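Local coordinates for ABC transporter, periplasmic substrate-binding protein (Vibrio cholerae O1 biovar eltor, PDB 1TWY) that probably binds phosphate in the periplasm as the substrate-binding receptor of an ABC-type phosphate transport system, at residues Q61-G64 against S65-I69; T82-Y85 against L86-S89. One frame throughout, in Å; residues are numbered along the deposited sequence.

Both contacts are local and lie near the surface of the same lobe, their centres about 12 Å apart, and both reach one phosphate ion. Contact 1 joins the end of strand 57-62 to the first turn of helix 65-73, and its chemistry is mostly that of the backbone: helix bonding, a water bridge, and an amide and a serine hydroxyl on the anion. Contact 2 starts on the last residue of strand 79-82 and runs into an irregular loop, where side chains grip carbonyl oxygens instead. Two polar links and the packing of a helix side chain tie them together. Each contact has one buried residue among those touching, Gly68 and Thr82 respectively.

Contact 1 of 2, residues Q61-G64 against S65-I69; sequences QGVG and STAGI. With PO4 (phosphate ion), chain I.
Val63 meets Ala67 twice as the chain leaves strand 57-62. Its CG2 lies 3.7 Å from Ala67 CB, and its carbonyl O approaches the same methyl at 3.4 Å. With chi1 at -71°, CG1 stands opposite the carbonyl carbon and CG2 is left between that carbon and the backbone N, where it faces the start of the helix. A water bridges the same two residues, donating to Val63 O (2.9 Å) and accepting from Ala67 N (3.0 Å), so a first-turn amide gains a partner. Gly64 follows at the N-cap position, its phi of +93° one at which a side chain would jam against Val63 O. Its O accepts a hydrogen bond from Gly68 N at 3.0 Å, which closes the first helical turn. This strand-turn-helix turns its helix N-terminus toward the phosphate, probably picked up from the crystallisation liquor, an arrangement consistent with anion binding in a periplasmic phosphate receptor. Gly64 CA lies 3.3 Å from PO4 O3. Beyond it, Ser65 holds PO4 O4 by two hydrogen bonds, from N at 2.9 Å and from OG at 2.7 Å. Ser35, Thr36, Ser37 and Ser83 supply further hydroxyls to the ion, and Ser65 OG also takes the amide of Ser83.

Contact 2 of 2, residues T82-Y85 against L86-S89; sequences TSRY and LTES. With PO4 (phosphate ion), chain I.
Arg84 starts with chi1 at 58°, its CG between the backbone N and the carbonyl carbon, and then runs extended to NE; a chi4 of 82° turns the guanidinium back alongside the chain. NH1 thereby comes 4.0 Å from Leu86 CA, which sits at the edge of the group near its plane, as does Thr87 N. The same nitrogen donates to Tyr85 O at 3.1 Å, a bond lying close to the guanidinium plane but tilted 29° from that of the carbonyl. Thr82 grips the preceding carbonyl, its OG1 donating to Arg84 O over 2.7 Å in the carbonyl plane, while its CG2 faces Leu86 CD1 at 4.3 Å. Strand 79-82 of the lobe's sheet thus passes into a loop pinned at two successive carbonyls, with Leu86 also resting on Ile69 and Leu242. On the phosphate side, Ser83 OG donates to PO4 O1 at 2.7 Å. Glu90 ties the loop further, its OE1 taking both a salt bridge from Arg84 NH1 and the amide of Thr87. With NH1 shared between Tyr85 O and Glu90 and NH2 bonded to Thr66 OG1, rotation of the guanidinium is restrained, and its charge is probably balanced at least in part by Glu90.

Contact 1 of 2, residues Q61-G64 against S65-I69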
loop_
_atom_site.group_PDB
_atom_site.type_symbol
_atom_site.label_atom_id
_atom_site.label_comp_id
_atom_site.label_asym_id
_atom_site.label_seq_id
_atom_site.Cartn_x
_atom_site.Cartn_y
_atom_site.Cartn_z
ATOM N N GLN A 61 -11.501 9.498 -8.512
ATOM C CA GLN A 61 -10.749 10.682 -8.210
ATOM C C GLN A 61 -9.614 10.348 -7.298
ATOM O O GLN A 61 -9.799 10.185 -6.111
ATOM C CB GLN A 61 -11.628 11.733 -7.496
ATOM C CG GLN A 61 -12.789 12.201 -8.290
ATOM C CD GLN A 61 -13.626 13.338 -7.634
ATOM O OE1 GLN A 61 -14.248 14.131 -8.387
ATOM N NE2 GLN A 61 -13.564 13.492 -6.332
ATOM N N GLY A 62 -8.409 10.357 -7.844
ATOM C CA GLY A 62 -7.270 9.977 -7.048
ATOM C C GLY A 62 -6.681 11.217 -6.429
ATOM O O GLY A 62 -5.917 12.008 -7.093
ATOM N N VAL A 63 -7.027 11.449 -5.151
ATOM C CA VAL A 63 -6.594 12.635 -4.374
ATOM C C VAL A 63 -5.947 12.303 -3.056
ATOM O O VAL A 63 -5.716 13.247 -2.233
ATOM C CB VAL A 63 -7.772 13.560 -4.092
ATOM C CG1 VAL A 63 -8.175 14.231 -5.394
ATOM C CG2 VAL A 63 -8.977 12.811 -3.490
ATOM N N GLY A 64 -5.721 11.023 -2.782
ATOM C CA GLY A 64 -5.154 10.580 -1.550
ATOM C C GLY A 64 -6.220 10.217 -0.508
ATOM O O GLY A 64 -7.315 10.767 -0.605
ATOM N N SER A 65 -5.885 9.310 0.416
ATOM C CA SER A 65 -6.851 8.667 1.350
ATOM C C SER A 65 -7.538 9.766 2.192
ATOM O O SER A 65 -8.688 9.826 2.345
ATOM C CB SER A 65 -6.147 7.710 2.226
ATOM O OG SER A 65 -5.670 6.551 1.486
ATOM N N THR A 66 -6.749 10.688 2.683
ATOM C CA THR A 66 -7.270 11.717 3.556
ATOM C C THR A 66 -8.274 12.697 2.890
ATOM O O THR A 66 -9.334 12.913 3.471
ATOM C CB THR A 66 -6.030 12.444 4.157
ATOM O OG1 THR A 66 -5.227 11.585 4.954
ATOM C CG2 THR A 66 -6.423 13.652 5.087
ATOM N N ALA A 67 -7.997 13.189 1.661
ATOM C CA ALA A 67 -8.898 14.064 0.925
ATOM C C ALA A 67 -10.148 13.273 0.590
ATOM O O ALA A 67 -11.222 13.791 0.589
ATOM C CB ALA A 67 -8.215 14.615 -0.295
ATOM N N GLY A 68 -9.977 11.983 0.246
ATOM C CA GLY A 68 -11.124 11.169 -0.035
ATOM C C GLY A 68 -12.116 11.102 1.126
ATOM O O GLY A 68 -13.303 11.253 0.822
ATOM N N ILE A 69 -11.639 10.810 2.316
ATOM C CA ILE A 69 -12.470 10.785 3.524
ATOM C C ILE A 69 -13.177 12.134 3.640
ATOM O O ILE A 69 -14.376 12.166 3.873
ATOM C CB ILE A 69 -11.638 10.497 4.725
ATOM C CG1 ILE A 69 -11.086 9.039 4.690
ATOM C CG2 ILE A 69 -12.426 10.766 5.973
ATOM C CD1 ILE A 69 -9.940 8.764 5.584
HETATM P P PO4 I . -2.785 7.125 -1.071
HETATM O O1 PO4 I . -3.017 5.651 -1.446
HETATM O O2 PO4 I . -1.219 7.279 -0.642
HETATM O O3 PO4 I . -3.076 8.105 -2.268
HETATM O O4 PO4 I . -3.526 7.616 0.154
HETATM O O HOH W 1 -5.234 13.293 0.595
#

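Contact 2 of 2, residues T82-Y85 against L86-S89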
loop_
_atom_site.group_PDB
_atom_site.type_symbol
_atom_site.label_atom_id
_atom_site.label_comp_id
_atom_site.label_asym_id
_atom_site.label_seq_id
_atom_site.Cartn_x
_atom_site.Cartn_y
_atom_site.Cartn_z
ATOM N N THR A 82 -9.541 4.267 0.610
ATOM C CA THR A 82 -8.321 4.524 1.370
ATOM C C THR A 82 -7.396 3.353 1.219
ATOM O O THR A 82 -7.783 2.269 0.952
ATOM C CB THR A 82 -8.534 4.772 2.885
ATOM O OG1 THR A 82 -8.927 3.562 3.575
ATOM C CG2 THR A 82 -9.578 5.845 3.150
ATOM N N SER A 83 -6.096 3.602 1.427
ATOM C CA SER A 83 -5.101 2.580 1.556
ATOM C C SER A 83 -4.523 2.385 2.953
ATOM O O SER A 83 -3.365 1.926 3.152
ATOM C CB SER A 83 -4.043 2.875 0.515
ATOM O OG SER A 83 -3.514 4.200 0.796
ATOM N N ARG A 84 -5.295 2.739 3.954
ATOM C CA ARG A 84 -4.956 2.655 5.368
ATOM C C ARG A 84 -6.204 2.584 6.158
ATOM O O ARG A 84 -7.279 2.951 5.666
ATOM C CB ARG A 84 -4.184 3.859 5.854
ATOM C CG ARG A 84 -4.934 5.143 5.646
ATOM C CD ARG A 84 -4.207 6.320 6.258
ATOM N NE ARG A 84 -4.841 7.621 6.038
ATOM C CZ ARG A 84 -5.846 8.101 6.770
ATOM N NH1 ARG A 84 -6.428 7.348 7.669
ATOM N NH2 ARG A 84 -6.343 9.324 6.523
ATOM N N TYR A 85 -6.128 2.020 7.357
ATOM C CA TYR A 85 -7.254 2.068 8.269
ATOM C C TYR A 85 -7.486 3.526 8.717
ATOM O O TYR A 85 -6.605 4.396 8.639
ATOM C CB TYR A 85 -7.013 1.129 9.460
ATOM C CG TYR A 85 -6.943 -0.322 9.061
ATOM C CD1 TYR A 85 -8.076 -1.006 8.733
ATOM C CD2 TYR A 85 -5.716 -1.081 9.104
ATOM C CE1 TYR A 85 -8.022 -2.294 8.393
ATOM C CE2 TYR A 85 -5.731 -2.404 8.728
ATOM C CZ TYR A 85 -6.898 -2.976 8.336
ATOM O OH TYR A 85 -6.997 -4.322 7.945
ATOM N N LEU A 86 -8.708 3.766 9.142
ATOM C CA LEU A 86 -9.157 5.081 9.591
ATOM C C LEU A 86 -8.667 5.221 11.046
ATOM O O LEU A 86 -8.497 4.229 11.789
ATOM C CB LEU A 86 -10.677 5.133 9.551
ATOM C CG LEU A 86 -11.323 5.911 8.405
ATOM C CD1 LEU A 86 -10.893 5.361 7.163
ATOM C CD2 LEU A 86 -12.870 5.859 8.570
ATOM N N THR A 87 -8.416 6.450 11.423
ATOM C CA THR A 87 -8.117 6.769 12.843
ATOM C C THR A 87 -9.409 6.820 13.676
ATOM O O THR A 87 -10.573 6.791 13.176
ATOM C CB THR A 87 -7.326 8.119 12.932
ATOM O OG1 THR A 87 -8.098 9.203 12.400
ATOM C CG2 THR A 87 -6.072 8.057 12.019
ATOM N N GLU A 88 -9.186 6.886 14.978
ATOM C CA GLU A 88 -10.221 7.164 15.944
ATOM C C GLU A 88 -11.051 8.345 15.512
ATOM O O GLU A 88 -12.270 8.241 15.426
ATOM C CB GLU A 88 -9.559 7.464 17.305
ATOM C CG GLU A 88 -9.127 6.217 18.078
ATOM C CD GLU A 88 -10.317 5.434 18.619
ATOM O OE1 GLU A 88 -11.478 5.910 18.445
ATOM O OE2 GLU A 88 -10.088 4.354 19.227
ATOM N N SER A 89 -10.381 9.455 15.190
ATOM C CA SER A 89 -11.056 10.725 14.849
ATOM C C SER A 89 -11.816 10.701 13.527
ATOM O O SER A 89 -12.714 11.533 13.278
ATOM C CB SER A 89 -10.027 11.902 14.910
ATOM O OG SER A 89 -9.984 12.678 13.713
HETATM P P PO4 I . -2.785 7.125 -1.071
HETATM O O1 PO4 I . -3.017 5.651 -1.446
HETATM O O2 PO4 I . -1.219 7.279 -0.642
HETATM O O3 PO4 I . -3.076 8.105 -2.268
HETATM O O4 PO4 I . -3.526 7.616 0.154
#